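Local coordinates for protein endoglycosidase (Bacteroides thetaiotaomicron, PDB 6Q64) that probably hydrolyses O-glycosidic bonds in complex N-glycans, as an endoglycosidase of glycoside hydrolase family 18, at residues Asp188-Pro191 / Gly192-His195; Ile205-Ser208 / Gly209-Met213. The protein carries 1 engineered substitution. All coordinates share one frame; numbering follows the deposited sequence.

Both contacts belong to the connection that leads from strand 184-189 of the TIM barrel to helix 211-224, and both are short-range folds of the chain upon itself. Contact 1 sits where the strand ends, about 17 Å between its centre and that of the chain, and is mostly at the surface; backbone bonds to a single carbonyl oxygen dominate it. Contact 2, about 23 Å out between the same kinds of centres, is partly buried: a turn at its exposed end gives way to apolar packing where the helix begins. Tyr189 joins the two, its ring lying against Ile205 and Met213 (a selenomethionine), its hydroxyl near Asn210.

Contact 1 of 2, residues Asp188-Pro191 / Gly192-His195; sequences DYQP and GYGH. Engineered in segment 188-191: Gln190 (natural residue Glu).
Gln190 and Pro191 meet Tyr193 and His195 round a tight turn just beyond strand 184-189. Asp188 comes first, still in the strand, its backbone bonded to Ile135 of the neighbouring strand 128-135. Tyr189 follows with a backbone bond to Asp234 on the opposite side, and one face of its ring receives Pro191 CD, 3.6 Å above the plane and offset toward the rim.

Gln190, an engineered replacement for the natural Glu, does most of the touching. Its carbonyl O takes a hydrogen bond from His195 N at 2.8 Å. A second, weak bond reaches the same O from Tyr193 N at 3.5 Å and closes a type II turn from Gln190 to Tyr193. His195 CB also packs against that oxygen. In the side chain, Gln190 CG meets the edge of the Tyr193 ring in its plane, 3.7 Å from CD2. The Tyr193 ring carbon CG lies opposite the carbonyl carbon (chi1 -62°), which keeps the ring beside its own backbone N and close to Gln190.

Pro191 takes the second place of the turn and Gly192 the third, with a positive phi of 63°; a side chain on Gly192 would run into Pro191 O. Pro191 CA makes a CH...O contact with His195 O at 3.6 Å.

Residues 188-190 match the end of the family 18 DxxDxDxE signature, with the engineered Gln190 in place of its last Glu, which is the general acid in this family and so probably in the natural enzyme here. The grip is thus on the backbone of residue 190: His195 N holds its carbonyl, with a weak second bond from Tyr193 N, while across the turn its side chain meets mainly the edge of one tyrosine.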
loop_
_atom_site.group_PDB
_atom_site.type_symbol
_atom_site.label_atom_id
_atom_site.label_comp_id
_atom_site.label_asym_id
_atom_site.label_seq_id
_atom_site.Cartn_x
_atom_site.Cartn_y
_atom_site.Cartn_z
ATOM N N ASP A 188 4.648 -2.139 7.786
ATOM C CA ASP A 188 5.670 -1.060 7.761
ATOM C C ASP A 188 6.882 -1.613 8.515
ATOM O O ASP A 188 6.865 -1.569 9.782
ATOM C CB ASP A 188 5.153 0.272 8.332
ATOM C CG ASP A 188 6.083 1.466 8.109
ATOM O OD1 ASP A 188 7.195 1.264 7.573
ATOM O OD2 ASP A 188 5.695 2.610 8.479
ATOM N N TYR A 189 7.874 -2.126 7.770
ATOM C CA TYR A 189 9.086 -2.812 8.310
ATOM C C TYR A 189 10.300 -1.890 8.187
ATOM O O TYR A 189 10.752 -1.699 7.046
ATOM C CB TYR A 189 9.311 -4.157 7.610
ATOM C CG TYR A 189 10.078 -5.177 8.418
ATOM C CD1 TYR A 189 9.527 -5.748 9.553
ATOM C CD2 TYR A 189 11.353 -5.592 8.043
ATOM C CE1 TYR A 189 10.214 -6.695 10.296
ATOM C CE2 TYR A 189 12.053 -6.546 8.765
ATOM C CZ TYR A 189 11.482 -7.092 9.905
ATOM O OH TYR A 189 12.147 -8.040 10.628
ATOM N N GLN A 190 10.794 -1.358 9.319
ATOM C CA GLN A 190 11.893 -0.353 9.356
ATOM C C GLN A 190 12.806 -0.594 10.557
ATOM O O GLN A 190 13.050 0.308 11.356
ATOM C CB GLN A 190 11.305 1.061 9.310
ATOM C CG GLN A 190 11.365 1.660 7.913
ATOM C CD GLN A 190 10.511 2.886 7.745
ATOM O OE1 GLN A 190 9.624 2.931 6.894
ATOM N NE2 GLN A 190 10.773 3.886 8.569
ATOM N N PRO A 191 13.439 -1.787 10.670
ATOM C CA PRO A 191 14.556 -1.959 11.593
ATOM C C PRO A 191 15.681 -1.199 10.903
ATOM O O PRO A 191 15.607 -1.053 9.707
ATOM C CB PRO A 191 14.774 -3.467 11.595
ATOM C CG PRO A 191 14.391 -3.860 10.169
ATOM C CD PRO A 191 13.192 -2.997 9.863
ATOM N N GLY A 192 16.645 -0.671 11.640
ATOM C CA GLY A 192 17.766 0.038 10.993
ATOM C C GLY A 192 17.317 1.284 10.240
ATOM O O GLY A 192 18.121 1.815 9.458
ATOM N N TYR A 193 16.068 1.717 10.441
ATOM C CA TYR A 193 15.707 3.152 10.517
ATOM C C TYR A 193 15.105 3.439 11.900
ATOM O O TYR A 193 14.230 4.291 12.001
ATOM C CB TYR A 193 14.817 3.532 9.339
ATOM C CG TYR A 193 15.478 3.347 8.002
ATOM C CD1 TYR A 193 16.773 3.786 7.761
ATOM C CD2 TYR A 193 14.797 2.734 6.966
ATOM C CE1 TYR A 193 17.383 3.594 6.529
ATOM C CE2 TYR A 193 15.379 2.552 5.722
ATOM C CZ TYR A 193 16.676 2.982 5.504
ATOM O OH TYR A 193 17.225 2.786 4.274
ATOM N N GLY A 194 15.591 2.750 12.933
ATOM C CA GLY A 194 15.197 2.967 14.330
ATOM C C GLY A 194 14.019 2.110 14.764
ATOM O O GLY A 194 13.742 2.100 15.963
ATOM N N HIS A 195 13.327 1.390 13.887
ATOM C CA HIS A 195 12.132 0.617 14.331
ATOM C C HIS A 195 12.464 -0.866 14.452
ATOM O O HIS A 195 11.767 -1.707 13.835
ATOM C CB HIS A 195 10.908 0.970 13.487
ATOM C CG HIS A 195 10.500 2.352 13.826
ATOM N ND1 HIS A 195 10.744 3.418 12.982
ATOM C CD2 HIS A 195 10.018 2.858 14.981
ATOM C CE1 HIS A 195 10.358 4.528 13.577
ATOM N NE2 HIS A 195 9.918 4.205 14.812
#

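Contact 2 of 2, residues Ile205-Ser208 / Gly209-Met213; sequences ISPS and GNNKM
Ile205 lies against Met213, crossing the incoming side chain with all three of its outer carbons. CG2, opposite the Ile205 backbone N, reaches the start of the helix, 3.7 Å from Met213 CB and 3.5 Å from Met213 O. CG1 and CD1 each come to 4.0 Å from Met213 CG. Beyond that point the Met213 chain bends twice (chi2 52°, chi3 69°), carrying SE away from Ile205 and its methyl to the ring of Tyr189. Cutting Ile205 back to an alanine removes CG1, CG2 and CD1, which would probably take away this packing on Met213 CB and CG and open a gap beside Tyr189.

Gly209 closes a type I turn that starts at Ser206: Gly209 N donates to Ser206 O at 2.8 Å. Ser206 OG also accepts a weak bond from Ser208 N. In this TIM barrel the turn leads straight into helix 211-224, with Asn210 as the N-cap; OD1 accepts from Met213 N as the capping bond, though its modelled place is less sure, and ND2 is bonded to Leu199 O.

Asn211, the residue after the N-cap, brings its amide OD1 against Pro207 CA, 3.3 Å away. Its CG is trans to the backbone N (chi1 -173°), a setting that directs the amide to the proline, both residues being exposed.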
loop_
_atom_site.group_PDB
_atom_site.type_symbol
_atom_site.label_atom_id
_atom_site.label_comp_id
_atom_site.label_asym_id
_atom_site.label_seq_id
_atom_site.Cartn_x
_atom_site.Cartn_y
_atom_site.Cartn_z
ATOM N N ILE A 205 14.499 -12.455 6.325
ATOM C CA ILE A 205 13.331 -13.199 6.862
ATOM C C ILE A 205 13.235 -14.527 6.103
ATOM O O ILE A 205 12.947 -14.516 4.887
ATOM C CB ILE A 205 12.047 -12.335 6.789
ATOM C CG1 ILE A 205 12.264 -10.947 7.393
ATOM C CG2 ILE A 205 10.877 -13.034 7.465
ATOM C CD1 ILE A 205 11.381 -9.895 6.765
ATOM N N SER A 206 13.467 -15.612 6.838
ATOM C CA SER A 206 13.587 -17.020 6.373
ATOM C C SER A 206 13.773 -17.876 7.606
ATOM O O SER A 206 14.317 -17.392 8.587
ATOM C CB SER A 206 14.764 -17.250 5.459
ATOM O OG SER A 206 15.971 -17.205 6.194
ATOM N N PRO A 207 13.389 -19.164 7.591
ATOM C CA PRO A 207 13.630 -20.022 8.758
ATOM C C PRO A 207 15.114 -20.002 9.186
ATOM O O PRO A 207 15.410 -20.252 10.341
ATOM C CB PRO A 207 13.135 -21.411 8.307
ATOM C CG PRO A 207 12.150 -21.119 7.157
ATOM C CD PRO A 207 12.649 -19.835 6.512
ATOM N N SER A 208 15.995 -19.626 8.259
ATOM C CA SER A 208 17.473 -19.659 8.388
ATOM C C SER A 208 17.962 -18.315 8.969
ATOM O O SER A 208 19.075 -18.261 9.505
ATOM C CB SER A 208 18.059 -20.068 7.021
ATOM O OG SER A 208 19.328 -19.482 6.739
ATOM N N GLY A 209 17.123 -17.273 8.953
ATOM C CA GLY A 209 17.459 -15.944 9.517
ATOM C C GLY A 209 16.520 -15.526 10.643
ATOM O O GLY A 209 16.647 -16.023 11.722
ATOM N N ASN A 210 15.593 -14.615 10.384
ATOM C CA ASN A 210 14.575 -14.141 11.349
ATOM C C ASN A 210 13.375 -15.080 11.298
ATOM O O ASN A 210 12.428 -14.760 10.589
ATOM C CB ASN A 210 14.145 -12.721 10.986
ATOM C CG ASN A 210 13.379 -12.015 12.083
ATOM O OD1 ASN A 210 12.864 -12.643 13.016
ATOM N ND2 ASN A 210 13.296 -10.701 11.944
ATOM N N ASN A 211 13.423 -16.211 11.983
ATOM C CA ASN A 211 12.362 -17.238 11.842
ATOM C C ASN A 211 11.069 -16.703 12.450
ATOM O O ASN A 211 10.019 -17.341 12.201
ATOM C CB ASN A 211 12.688 -18.558 12.537
ATOM C CG ASN A 211 11.682 -19.663 12.250
ATOM O OD1 ASN A 211 11.258 -19.849 11.079
ATOM N ND2 ASN A 211 11.339 -20.447 13.305
ATOM N N LYS A 212 11.141 -15.643 13.274
ATOM C CA LYS A 212 9.952 -15.156 14.042
ATOM C C LYS A 212 9.142 -14.314 13.068
ATOM O O LYS A 212 7.967 -14.610 12.810
ATOM C CB LYS A 212 10.292 -14.486 15.387
ATOM C CG LYS A 212 11.411 -13.459 15.379
ATOM C CD LYS A 212 12.067 -13.200 16.725
ATOM C CE LYS A 212 13.344 -12.409 16.509
ATOM N NZ LYS A 212 13.707 -11.657 17.723
HETATM N N MSE A 213 9.841 -13.389 12.408
HETATM C CA MSE A 213 9.242 -12.673 11.296
HETATM C C MSE A 213 8.778 -13.627 10.187
HETATM O O MSE A 213 7.918 -13.276 9.405
HETATM C CB MSE A 213 10.200 -11.588 10.792
HETATM C CG MSE A 213 9.474 -10.370 10.209
HETATM SE SE MSE A 213 8.075 -9.546 11.365
HETATM C CE MSE A 213 9.565 -9.021 12.475
#